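Local coordinates for protein CpuTA1 (Curtobacterium pusillum, PDB 5K3W) that is a class IV aminotransferase family member that binds pyridoxal-5'-phosphate and assembles as two chains, at residues A[40-45]-A[131-136]; A[45-48]-A[52-55]; A[59-64]-A[99-104]; A[91-96]-A[118-123]; A[182-187]-A[194-199]. All blocks are in the same frame, centred on the assembly; numbering follows the deposited sequence.

How the interactions relate
From the N terminus, interactions 1 and 2 start from the same loop and share Thr45. Interaction 2 closes at once, a short turn of helix 47-50 into strand 54-62, whereas interaction 1 runs on to strand 131-138 and closes a long loop. Nested inside that loop, interactions 3 and 4 cross: strand 54-62 meets helix 90-108, and an earlier part of the same helix meets strand 114-121. These four contacts tie one antiparallel sheet to its covering helix and to the loop at the second subunit. Interaction 5 follows in series, beyond the centre of the chain from interactions 3 and 4, and joins helix 179-190 to strand 195-199.

Interaction 1 (A[40-45]-A[131-136]); sequences PQVRIT and SGWVFV
Trp133 is the residue through which strand 131-136 meets the loop 40-45, touching Gln41 and Val42. The strand begins at Ser131, whose OG hydrogen-bonds Asp46 OD2 just beyond the loop segment, and passes Gly132 to reach the tryptophan. With CG anti to the carbonyl carbon (chi1 -66°), the indole of Trp133 is swung out toward the loop. Val42 CG2 lies over one face of its six-membered ring, 4.1 Å from the centroid and 26° off the normal, a CH-pi contact whose nearest approach is 3.8 Å, from CG2 to CH2 of Trp133. Gln41 O comes to 3.8 Å from Trp133 CZ2, obliquely to the ring. At the ring edge, in its plane, a water accepts from Trp133 NE1 (3.2 Å) and donates to Gln41 OE1 (2.7 Å), while Gln41 NE2 is taken by Asp36 O. Ile44 of the second subunit also packs on the indole. Val134, next along, turns to helix 90-108, and Phe135 faces Leu6 of strand 5-9, so successive residues serve the two faces of the sheet. Backbone bonds run from Gln41 and Val42 to the second subunit. The contact thus belongs to the subunit interface beside the antiparallel sheet.

Interaction 2 (A[45-48]-A[52-55]); sequences TDLG and GDGV
A tight, backbone-led turn brings Leu47 against Asp53 where the one-turn helix 47-50 leads, through a short loop, into strand 54-62. Its central bond runs from Asp53 N to Leu47 O, 3.0 Å long and nearly straight at 165°, with the donor tilted 34° from the plane of the Leu47 carbonyl. The same oxygen is approached by Asp53 CB at 3.5 Å, and the CB atoms of Leu47 and Asp53 pack alongside at 4.1 Å. Gly52 has positive phi (56°), a conformation glycine takes easily, where the chain turns back, and its CA makes a CA-H...O contact of 3.2 Å with Gly48 O. The helix is begun by an N-cap: Asp46 OD1 accepts from Gly48 N through its anti lone pair (3.0 Å), and this oxygen also hydrogen-bonds Thr121 OG1. A capped helical turn followed by a short loop thus precedes strand 54-62 of the antiparallel sheet, in which strand 114-121, the one that carries Thr121, is its neighbour. At the polar end of its side chain, Asp53 OD2 makes a salt bridge with Arg122 NE, and Ser177 OG hydrogen-bonds Gly52 O. Arg182 of the second subunit packs on both Leu47 and Asp53.

Interaction 3 (A[59-64]-A[99-104]); sequences IAVIDG and AGVADY
Asp103 OD2, two residues beyond the Val101 that meets Val61 and Gly64, is gripped twice, by a salt bridge with Arg107 NE and by a hydrogen bond with Thr5 OG1. It thereby ties helix 99-104 to strand 5-9 and to its own next turn. The contact with 59-64 is made on another side of the helix by van der Waals contact, mostly between valines. Val61 and Val101 reach toward each other tip to tip: Val61 CG1 comes to 3.6 Å from Val101 CG2 and to 3.9 Å from Val101 CG1. The second branch of Val61, CG2, adds a looser touch of 3.9 Å on Val101 CG2. In both valines the backbone nitrogen has CG1 anti to it (chi1 -173° in Val61, 168° in Val101), which turns both methyls of each to the other. Val101 CG1 is shared, for Gly64 O approaches it at 3.4 Å. Gly64 follows Asp63 in a two-residue turn, both with positive phi, as in a type I' hairpin joining strand 54-62 to strand 65-66, so the Gly64 carbonyl reaches Val101 beside the valine pair. Nearby, Tyr104 packs on Leu114 and on Val136, which carries the same helix across to the neighbouring strands. A long helix laid over one face of an antiparallel sheet and met by its terminal hairpin, the contact belongs to the sheet-and-helix domain of the class IV aminotransferase fold.

Interaction 4 (A[91-96]-A[118-123]); sequences AVWREA and LILTRG
A backbone carbonyl pressed on the rim of an indole is the most striking feature here: Ile119 O lies near the plane of the Trp93 ring, at its edge, 3.4 Å from CH2. Two leucines of the strand meet the same ring. Leu118 runs alongside the indole, pointing the other way, with its CB 3.8 Å from Trp93 CZ3 and its CG 3.8 Å from Trp93 CE3. Leu120 lies roughly perpendicular to the tryptophan side chain, its CB 4.0 Å from Trp93 CZ2. Because the first torsion of Trp93 (chi1 -74°) keeps CG anti to the carbonyl carbon, the indole extends from helix 91-96 to the strand, bridging axes 11.0 Å apart that run roughly antiparallel, at 145°. Leu73 of helix 69-82 packs against both Trp93 and Leu118. Beyond the contact, Thr121 OG1 accepts from Gly123 N (3.1 Å), an ST turn. The indole N-H is spent on Pro12 O, and Ile119 O also accepts the sheet hydrogen bond from Trp133 N of the neighbouring strand. What remains between helix and strand is chiefly dispersion, to which the carbonyl beside the ring hydrogens probably adds a modest electrostatic attraction.

Interaction 5 (A[182-187]-A[194-199]); sequences RAAGRE and DDVIFV
Val196 has its CG1 branch anti to the main-chain nitrogen (chi1 170°), which sets CG2 on the side of Ala184, and Phe198 carries its ring anti to the carbonyl carbon (chi1 -79°), which brings the end of that ring back toward the same alanine. Ala184 CB touches both, 4.0 Å from Val196 CG2 and 3.7 Å from Phe198 CZ, the ring being met obliquely. Val196 CG2 comes nearer still to the helix backbone, 3.4 Å from Ala184 O. The other methyl, Val196 CG1, lies over one face of the Phe198 ring, offset toward its rim. Asp195 OD1 accepts from Val196 N (2.8 Å) on its anti side, while its OD2 makes a salt bridge with Arg273. At the strand start a water lies within hydrogen-bonding reach of Gly185 O and, more weakly, Asp194 O, though it may not serve both at once. Helix and strand axes pass 7.2 Å apart at 119°. The Phe198 side chain, in a cation-pi contact with Arg156, is about 7 Å from the pyridoxal-5'-phosphate. Helix 179-190 lies on the connection between the parallel neighbours 149-155 and 195-199, so the contact packs the helix of a beta-alpha-beta crossover on its second strand.

Interaction 1 (A[40-45]-A[131-136])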
# COMPACT_ATOMS: atom_id res chain seq x y z
N PRO A 40 -21.91 -2.63 -1.08
CA PRO A 40 -20.72 -1.97 -1.63
C PRO A 40 -20.76 -0.46 -1.41
O PRO A 40 -21.80 0.18 -1.55
CB PRO A 40 -20.77 -2.32 -3.12
CG PRO A 40 -22.21 -2.73 -3.36
CD PRO A 40 -22.66 -3.38 -2.10
N GLN A 41 -19.61 0.10 -1.08
CA GLN A 41 -19.54 1.51 -0.75
C GLN A 41 -18.44 2.29 -1.45
O GLN A 41 -18.49 3.52 -1.43
CB GLN A 41 -19.38 1.68 0.77
CG GLN A 41 -20.57 1.17 1.57
CD GLN A 41 -21.81 2.03 1.39
OE1 GLN A 41 -21.74 3.18 0.95
NE2 GLN A 41 -22.96 1.48 1.74
N VAL A 42 -17.44 1.63 -2.03
CA VAL A 42 -16.30 2.30 -2.62
C VAL A 42 -16.36 2.17 -4.14
O VAL A 42 -16.67 1.09 -4.66
CB VAL A 42 -14.97 1.74 -2.07
CG1 VAL A 42 -13.80 2.53 -2.63
CG2 VAL A 42 -14.98 1.80 -0.55
N ARG A 43 -16.11 3.27 -4.84
CA ARG A 43 -16.01 3.19 -6.29
C ARG A 43 -14.74 2.45 -6.68
O ARG A 43 -13.72 2.51 -5.99
CB ARG A 43 -16.00 4.59 -6.91
CG ARG A 43 -17.26 5.37 -6.68
CD ARG A 43 -18.32 5.01 -7.66
NE ARG A 43 -17.89 5.32 -9.02
CZ ARG A 43 -17.85 6.55 -9.53
NH1 ARG A 43 -18.20 7.59 -8.78
NH2 ARG A 43 -17.44 6.74 -10.77
N ILE A 44 -14.83 1.73 -7.80
CA ILE A 44 -13.72 0.91 -8.25
C ILE A 44 -12.52 1.77 -8.63
O ILE A 44 -11.39 1.27 -8.62
CB ILE A 44 -14.16 0.01 -9.43
CG1 ILE A 44 -13.16 -1.13 -9.65
CG2 ILE A 44 -14.30 0.83 -10.71
CD1 ILE A 44 -12.85 -1.99 -8.40
N THR A 45 -12.71 3.05 -8.97
CA THR A 45 -11.59 3.93 -9.25
C THR A 45 -11.22 4.83 -8.07
O THR A 45 -10.52 5.83 -8.25
CB THR A 45 -11.86 4.77 -10.51
OG1 THR A 45 -13.10 5.47 -10.37
CG2 THR A 45 -11.94 3.90 -11.74
N SER A 131 -12.07 10.86 -0.07
CA SER A 131 -13.12 10.02 0.48
C SER A 131 -12.82 9.71 1.94
O SER A 131 -11.67 9.71 2.38
CB SER A 131 -13.26 8.71 -0.30
OG SER A 131 -13.67 8.95 -1.64
N GLY A 132 -13.89 9.42 2.68
CA GLY A 132 -13.77 9.12 4.10
C GLY A 132 -14.88 8.20 4.57
O GLY A 132 -16.02 8.28 4.10
N TRP A 133 -14.54 7.33 5.52
CA TRP A 133 -15.48 6.39 6.10
C TRP A 133 -15.10 6.11 7.55
O TRP A 133 -13.93 6.19 7.92
CB TRP A 133 -15.51 5.06 5.34
CG TRP A 133 -16.02 5.15 3.95
CD1 TRP A 133 -17.32 5.12 3.56
CD2 TRP A 133 -15.24 5.25 2.76
NE1 TRP A 133 -17.41 5.21 2.19
CE2 TRP A 133 -16.14 5.29 1.67
CE3 TRP A 133 -13.87 5.31 2.50
CZ2 TRP A 133 -15.72 5.38 0.34
CZ3 TRP A 133 -13.44 5.41 1.17
CH2 TRP A 133 -14.37 5.45 0.11
N VAL A 134 -16.10 5.76 8.34
CA VAL A 134 -15.90 5.22 9.68
C VAL A 134 -16.80 4.00 9.79
O VAL A 134 -17.99 4.08 9.45
CB VAL A 134 -16.26 6.23 10.79
CG1 VAL A 134 -16.02 5.61 12.18
CG2 VAL A 134 -15.48 7.51 10.63
N PHE A 135 -16.27 2.89 10.28
CA PHE A 135 -17.16 1.82 10.69
C PHE A 135 -16.80 1.31 12.08
O PHE A 135 -15.65 1.39 12.52
CB PHE A 135 -17.20 0.66 9.67
CG PHE A 135 -15.90 -0.05 9.45
CD1 PHE A 135 -15.56 -1.15 10.22
CD2 PHE A 135 -15.04 0.35 8.43
CE1 PHE A 135 -14.37 -1.84 9.99
CE2 PHE A 135 -13.86 -0.32 8.20
CZ PHE A 135 -13.52 -1.42 8.98
N VAL A 136 -17.82 0.83 12.78
CA VAL A 136 -17.71 0.29 14.13
C VAL A 136 -18.17 -1.16 14.10
O VAL A 136 -19.14 -1.50 13.42
CB VAL A 136 -18.56 1.12 15.12
CG1 VAL A 136 -18.52 0.49 16.50
CG2 VAL A 136 -18.08 2.58 15.15
O HOH W 1 -20.44 5.48 1.25

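Interaction 2 (A[45-48]-A[52-55])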
# COMPACT_ATOMS: atom_id res chain seq x y z
N THR A 45 -12.71 3.05 -8.97
CA THR A 45 -11.59 3.93 -9.25
C THR A 45 -11.22 4.83 -8.07
O THR A 45 -10.52 5.83 -8.25
CB THR A 45 -11.86 4.77 -10.51
OG1 THR A 45 -13.10 5.47 -10.37
CG2 THR A 45 -11.94 3.90 -11.74
N ASP A 46 -11.67 4.50 -6.86
CA ASP A 46 -11.18 5.22 -5.69
C ASP A 46 -9.70 4.91 -5.51
O ASP A 46 -9.29 3.75 -5.51
CB ASP A 46 -11.97 4.83 -4.44
CG ASP A 46 -11.87 5.88 -3.34
OD1 ASP A 46 -10.78 6.06 -2.76
OD2 ASP A 46 -12.90 6.53 -3.04
N LEU A 47 -8.88 5.96 -5.40
CA LEU A 47 -7.45 5.72 -5.27
C LEU A 47 -7.11 4.95 -4.01
O LEU A 47 -5.99 4.42 -3.89
CB LEU A 47 -6.69 7.05 -5.30
CG LEU A 47 -6.76 7.89 -6.58
CD1 LEU A 47 -6.22 9.30 -6.29
CD2 LEU A 47 -5.95 7.25 -7.70
N GLY A 48 -8.05 4.86 -3.06
CA GLY A 48 -7.84 4.02 -1.89
C GLY A 48 -7.66 2.56 -2.23
O GLY A 48 -6.88 1.86 -1.57
N GLY A 52 -3.95 2.03 -3.06
CA GLY A 52 -3.67 2.03 -1.63
C GLY A 52 -3.30 3.41 -1.11
O GLY A 52 -2.54 3.52 -0.15
N ASP A 53 -3.85 4.46 -1.72
CA ASP A 53 -3.45 5.84 -1.48
C ASP A 53 -4.39 6.49 -0.47
O ASP A 53 -5.35 7.17 -0.84
CB ASP A 53 -3.44 6.61 -2.80
CG ASP A 53 -2.73 7.95 -2.70
OD1 ASP A 53 -2.06 8.19 -1.68
OD2 ASP A 53 -2.83 8.75 -3.66
N GLY A 54 -4.09 6.30 0.80
CA GLY A 54 -4.88 6.91 1.86
C GLY A 54 -4.27 6.60 3.20
O GLY A 54 -3.21 5.96 3.29
N VAL A 55 -4.95 7.05 4.25
CA VAL A 55 -4.49 6.80 5.61
C VAL A 55 -5.64 6.22 6.43
O VAL A 55 -6.80 6.27 6.04
CB VAL A 55 -3.91 8.08 6.25
CG1 VAL A 55 -2.67 8.52 5.49
CG2 VAL A 55 -4.94 9.18 6.25

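Interaction 3 (A[59-64]-A[99-104])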
# COMPACT_ATOMS: atom_id res chain seq x y z
N ILE A 59 -9.18 2.24 16.37
CA ILE A 59 -9.38 2.75 17.73
C ILE A 59 -10.22 1.76 18.53
O ILE A 59 -11.35 1.46 18.15
CB ILE A 59 -10.07 4.12 17.71
CG1 ILE A 59 -9.33 5.08 16.75
CG2 ILE A 59 -10.17 4.67 19.13
CD1 ILE A 59 -10.11 6.38 16.40
N ALA A 60 -9.67 1.29 19.65
CA ALA A 60 -10.45 0.44 20.54
C ALA A 60 -11.58 1.23 21.19
O ALA A 60 -11.42 2.39 21.59
CB ALA A 60 -9.55 -0.18 21.61
N VAL A 61 -12.75 0.59 21.30
CA VAL A 61 -13.91 1.19 21.95
C VAL A 61 -14.29 0.26 23.10
O VAL A 61 -14.89 -0.80 22.89
CB VAL A 61 -15.07 1.43 20.98
CG1 VAL A 61 -16.17 2.21 21.67
CG2 VAL A 61 -14.59 2.20 19.74
N ILE A 62 -13.93 0.66 24.31
CA ILE A 62 -14.11 -0.13 25.52
C ILE A 62 -15.22 0.51 26.33
O ILE A 62 -15.15 1.70 26.67
CB ILE A 62 -12.80 -0.22 26.32
CG1 ILE A 62 -11.68 -0.81 25.45
CG2 ILE A 62 -12.96 -1.09 27.56
CD1 ILE A 62 -11.98 -2.24 25.00
N ASP A 63 -16.27 -0.26 26.61
CA ASP A 63 -17.42 0.20 27.40
C ASP A 63 -18.02 1.48 26.82
O ASP A 63 -18.30 2.44 27.54
CB ASP A 63 -17.03 0.39 28.87
CG ASP A 63 -18.26 0.55 29.78
OD1 ASP A 63 -19.37 0.13 29.39
OD2 ASP A 63 -18.10 1.08 30.91
N GLY A 64 -18.21 1.50 25.51
CA GLY A 64 -18.72 2.67 24.83
C GLY A 64 -17.73 3.80 24.58
O GLY A 64 -18.06 4.74 23.85
N ALA A 99 -20.88 9.13 16.95
CA ALA A 99 -22.18 8.74 16.40
C ALA A 99 -22.18 7.27 16.01
O ALA A 99 -23.17 6.55 16.23
CB ALA A 99 -22.52 9.62 15.20
N GLY A 100 -21.07 6.79 15.45
CA GLY A 100 -20.97 5.39 15.08
C GLY A 100 -21.02 4.48 16.30
O GLY A 100 -21.72 3.47 16.30
N VAL A 101 -20.28 4.83 17.35
CA VAL A 101 -20.37 4.03 18.57
C VAL A 101 -21.80 4.08 19.10
O VAL A 101 -22.35 3.06 19.53
CB VAL A 101 -19.35 4.51 19.61
CG1 VAL A 101 -19.64 3.87 20.96
CG2 VAL A 101 -17.92 4.15 19.16
N ALA A 102 -22.43 5.25 19.03
CA ALA A 102 -23.77 5.38 19.55
C ALA A 102 -24.74 4.52 18.76
O ALA A 102 -25.58 3.82 19.34
CB ALA A 102 -24.20 6.86 19.54
N ASP A 103 -24.63 4.54 17.42
CA ASP A 103 -25.56 3.78 16.60
C ASP A 103 -25.34 2.28 16.75
O ASP A 103 -26.31 1.50 16.81
CB ASP A 103 -25.44 4.17 15.14
CG ASP A 103 -26.30 3.30 14.25
OD1 ASP A 103 -27.48 3.65 14.04
OD2 ASP A 103 -25.80 2.25 13.77
N TYR A 104 -24.09 1.84 16.81
CA TYR A 104 -23.83 0.43 17.03
C TYR A 104 -24.49 -0.05 18.32
O TYR A 104 -25.13 -1.10 18.35
CB TYR A 104 -22.33 0.16 17.06
CG TYR A 104 -22.03 -1.32 17.14
CD1 TYR A 104 -22.04 -1.98 18.37
CD2 TYR A 104 -21.77 -2.06 15.98
CE1 TYR A 104 -21.79 -3.33 18.45
CE2 TYR A 104 -21.51 -3.42 16.05
CZ TYR A 104 -21.52 -4.05 17.30
OH TYR A 104 -21.28 -5.40 17.39

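Interaction 4 (A[91-96]-A[118-123])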
# COMPACT_ATOMS: atom_id res chain seq x y z
N ALA A 91 -13.11 17.76 13.87
CA ALA A 91 -14.41 17.83 14.53
C ALA A 91 -15.45 16.98 13.83
O ALA A 91 -16.41 16.53 14.46
CB ALA A 91 -14.87 19.29 14.62
N VAL A 92 -15.32 16.79 12.52
CA VAL A 92 -16.21 15.88 11.81
C VAL A 92 -15.87 14.44 12.16
O VAL A 92 -16.75 13.63 12.47
CB VAL A 92 -16.13 16.12 10.29
CG1 VAL A 92 -16.97 15.08 9.56
CG2 VAL A 92 -16.60 17.52 9.95
N TRP A 93 -14.58 14.09 12.12
CA TRP A 93 -14.18 12.72 12.41
C TRP A 93 -14.51 12.34 13.85
O TRP A 93 -15.01 11.23 14.11
CB TRP A 93 -12.69 12.55 12.12
CG TRP A 93 -12.38 12.50 10.66
CD1 TRP A 93 -11.94 13.54 9.88
CD2 TRP A 93 -12.49 11.36 9.80
NE1 TRP A 93 -11.77 13.10 8.58
CE2 TRP A 93 -12.10 11.77 8.51
CE3 TRP A 93 -12.88 10.02 10.00
CZ2 TRP A 93 -12.08 10.90 7.41
CZ3 TRP A 93 -12.86 9.15 8.91
CH2 TRP A 93 -12.47 9.59 7.63
N ARG A 94 -14.26 13.24 14.80
CA ARG A 94 -14.64 12.97 16.19
C ARG A 94 -16.13 12.70 16.29
O ARG A 94 -16.56 11.68 16.84
CB ARG A 94 -14.24 14.15 17.08
CG ARG A 94 -14.64 13.98 18.53
CD ARG A 94 -14.30 15.20 19.38
NE ARG A 94 -12.90 15.58 19.27
CZ ARG A 94 -12.46 16.74 18.75
NH1 ARG A 94 -13.32 17.64 18.29
NH2 ARG A 94 -11.16 16.99 18.70
N GLU A 95 -16.94 13.60 15.74
CA GLU A 95 -18.38 13.41 15.78
C GLU A 95 -18.78 12.12 15.08
O GLU A 95 -19.66 11.39 15.56
CB GLU A 95 -19.08 14.63 15.15
CG GLU A 95 -19.20 15.83 16.10
CD GLU A 95 -20.35 15.68 17.10
OE1 GLU A 95 -21.51 15.56 16.65
OE2 GLU A 95 -20.11 15.66 18.33
N ALA A 96 -18.13 11.81 13.96
CA ALA A 96 -18.47 10.60 13.21
C ALA A 96 -18.21 9.35 14.03
O ALA A 96 -19.02 8.43 14.03
CB ALA A 96 -17.69 10.54 11.89
N LEU A 118 -11.12 4.28 10.90
CA LEU A 118 -11.23 5.50 10.12
C LEU A 118 -10.43 5.34 8.84
O LEU A 118 -9.26 4.95 8.89
CB LEU A 118 -10.73 6.72 10.91
CG LEU A 118 -11.44 7.21 12.18
CD1 LEU A 118 -11.62 6.11 13.23
CD2 LEU A 118 -10.67 8.41 12.79
N ILE A 119 -11.05 5.64 7.70
CA ILE A 119 -10.39 5.46 6.42
C ILE A 119 -10.54 6.73 5.61
O ILE A 119 -11.66 7.17 5.33
CB ILE A 119 -10.95 4.25 5.66
CG1 ILE A 119 -10.56 2.97 6.41
CG2 ILE A 119 -10.43 4.23 4.23
CD1 ILE A 119 -11.16 1.74 5.83
N LEU A 120 -9.41 7.32 5.22
CA LEU A 120 -9.37 8.56 4.46
C LEU A 120 -8.49 8.36 3.24
O LEU A 120 -7.30 8.06 3.37
CB LEU A 120 -8.84 9.72 5.32
CG LEU A 120 -8.56 11.07 4.64
CD1 LEU A 120 -9.79 11.56 3.92
CD2 LEU A 120 -8.12 12.09 5.68
N THR A 121 -9.06 8.54 2.05
CA THR A 121 -8.32 8.35 0.80
C THR A 121 -8.30 9.63 -0.03
O THR A 121 -9.04 10.59 0.23
CB THR A 121 -8.92 7.21 -0.05
OG1 THR A 121 -10.06 7.71 -0.75
CG2 THR A 121 -9.34 6.03 0.83
N ARG A 122 -7.46 9.62 -1.07
CA ARG A 122 -7.37 10.75 -1.99
C ARG A 122 -8.60 10.86 -2.88
O ARG A 122 -8.73 11.85 -3.60
CB ARG A 122 -6.08 10.64 -2.84
CG ARG A 122 -5.55 11.98 -3.40
CD ARG A 122 -4.11 11.87 -3.95
NE ARG A 122 -3.20 11.15 -3.04
CZ ARG A 122 -2.45 11.72 -2.09
NH1 ARG A 122 -2.48 13.03 -1.90
NH2 ARG A 122 -1.67 10.98 -1.32
N GLY A 123 -9.51 9.88 -2.84
CA GLY A 123 -10.78 9.97 -3.54
C GLY A 123 -10.78 9.25 -4.88
O GLY A 123 -9.80 8.66 -5.33

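Interaction 5 (A[182-187]-A[194-199])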
# COMPACT_ATOMS: atom_id res chain seq x y z
N ARG A 182 1.15 -7.20 5.78
CA ARG A 182 0.47 -8.50 5.77
C ARG A 182 1.40 -9.60 5.29
O ARG A 182 1.37 -10.72 5.81
CB ARG A 182 -0.77 -8.45 4.89
CG ARG A 182 -1.60 -7.23 5.13
CD ARG A 182 -2.24 -7.31 6.48
NE ARG A 182 -3.38 -8.21 6.46
CZ ARG A 182 -4.36 -8.20 7.35
NH1 ARG A 182 -4.34 -7.31 8.34
NH2 ARG A 182 -5.36 -9.06 7.22
N ALA A 183 2.23 -9.32 4.28
CA ALA A 183 3.19 -10.32 3.84
C ALA A 183 4.13 -10.72 4.97
O ALA A 183 4.50 -11.90 5.09
CB ALA A 183 3.96 -9.80 2.62
N ALA A 184 4.52 -9.77 5.83
CA ALA A 184 5.36 -10.11 6.99
C ALA A 184 4.66 -11.11 7.91
O ALA A 184 5.27 -12.08 8.37
CB ALA A 184 5.73 -8.84 7.75
N GLY A 185 3.39 -10.88 8.21
CA GLY A 185 2.66 -11.83 9.04
C GLY A 185 2.64 -13.22 8.44
O GLY A 185 2.82 -14.22 9.15
N ARG A 186 2.42 -13.31 7.13
CA ARG A 186 2.40 -14.62 6.48
C ARG A 186 3.76 -15.29 6.57
O ARG A 186 3.86 -16.50 6.74
CB ARG A 186 1.93 -14.50 5.03
CG ARG A 186 0.46 -14.09 4.86
CD ARG A 186 -0.01 -14.26 3.41
NE ARG A 186 0.78 -13.48 2.46
CZ ARG A 186 0.56 -12.19 2.19
NH1 ARG A 186 1.32 -11.54 1.31
NH2 ARG A 186 -0.42 -11.54 2.82
N GLU A 187 4.84 -14.50 6.47
CA GLU A 187 6.17 -15.06 6.65
C GLU A 187 6.36 -15.58 8.08
O GLU A 187 6.92 -16.67 8.28
CB GLU A 187 7.23 -14.02 6.32
CG GLU A 187 8.62 -14.44 6.69
CD GLU A 187 9.17 -15.53 5.79
OE1 GLU A 187 8.57 -15.80 4.73
OE2 GLU A 187 10.20 -16.13 6.16
N ASP A 194 3.59 -15.84 15.43
CA ASP A 194 2.37 -15.06 15.42
C ASP A 194 2.56 -13.66 14.86
O ASP A 194 1.62 -13.09 14.30
CB ASP A 194 1.80 -14.95 16.84
CG ASP A 194 1.45 -16.31 17.43
OD1 ASP A 194 0.41 -16.89 17.00
OD2 ASP A 194 2.20 -16.80 18.32
N ASP A 195 3.75 -13.09 15.00
CA ASP A 195 3.95 -11.69 14.63
C ASP A 195 5.42 -11.45 14.31
O ASP A 195 6.24 -12.37 14.30
CB ASP A 195 3.46 -10.77 15.75
CG ASP A 195 2.76 -9.54 15.22
OD1 ASP A 195 3.22 -9.02 14.17
OD2 ASP A 195 1.75 -9.11 15.82
N VAL A 196 5.74 -10.17 14.07
CA VAL A 196 7.00 -9.74 13.47
C VAL A 196 7.49 -8.49 14.18
O VAL A 196 6.70 -7.59 14.50
CB VAL A 196 6.82 -9.43 11.96
CG1 VAL A 196 8.08 -8.75 11.39
CG2 VAL A 196 6.47 -10.69 11.19
N ILE A 197 8.79 -8.41 14.42
CA ILE A 197 9.43 -7.14 14.70
C ILE A 197 10.32 -6.83 13.51
O ILE A 197 11.17 -7.65 13.13
CB ILE A 197 10.24 -7.18 16.00
CG1 ILE A 197 9.29 -7.14 17.20
CG2 ILE A 197 11.20 -5.99 16.03
CD1 ILE A 197 9.85 -7.76 18.44
N PHE A 198 10.10 -5.66 12.90
CA PHE A 198 10.94 -5.19 11.82
C PHE A 198 12.27 -4.67 12.34
O PHE A 198 12.33 -4.00 13.38
CB PHE A 198 10.24 -4.08 11.02
CG PHE A 198 9.21 -4.59 10.06
CD1 PHE A 198 9.52 -5.59 9.16
CD2 PHE A 198 7.91 -4.08 10.07
CE1 PHE A 198 8.57 -6.06 8.28
CE2 PHE A 198 6.96 -4.55 9.18
CZ PHE A 198 7.28 -5.53 8.29
N VAL A 199 13.33 -4.99 11.61
CA VAL A 199 14.69 -4.53 11.87
C VAL A 199 15.16 -3.79 10.63
O VAL A 199 14.96 -4.26 9.50
CB VAL A 199 15.62 -5.72 12.19
CG1 VAL A 199 17.09 -5.27 12.28
CG2 VAL A 199 15.15 -6.41 13.48
O HOH W 2 1.33 -14.60 11.81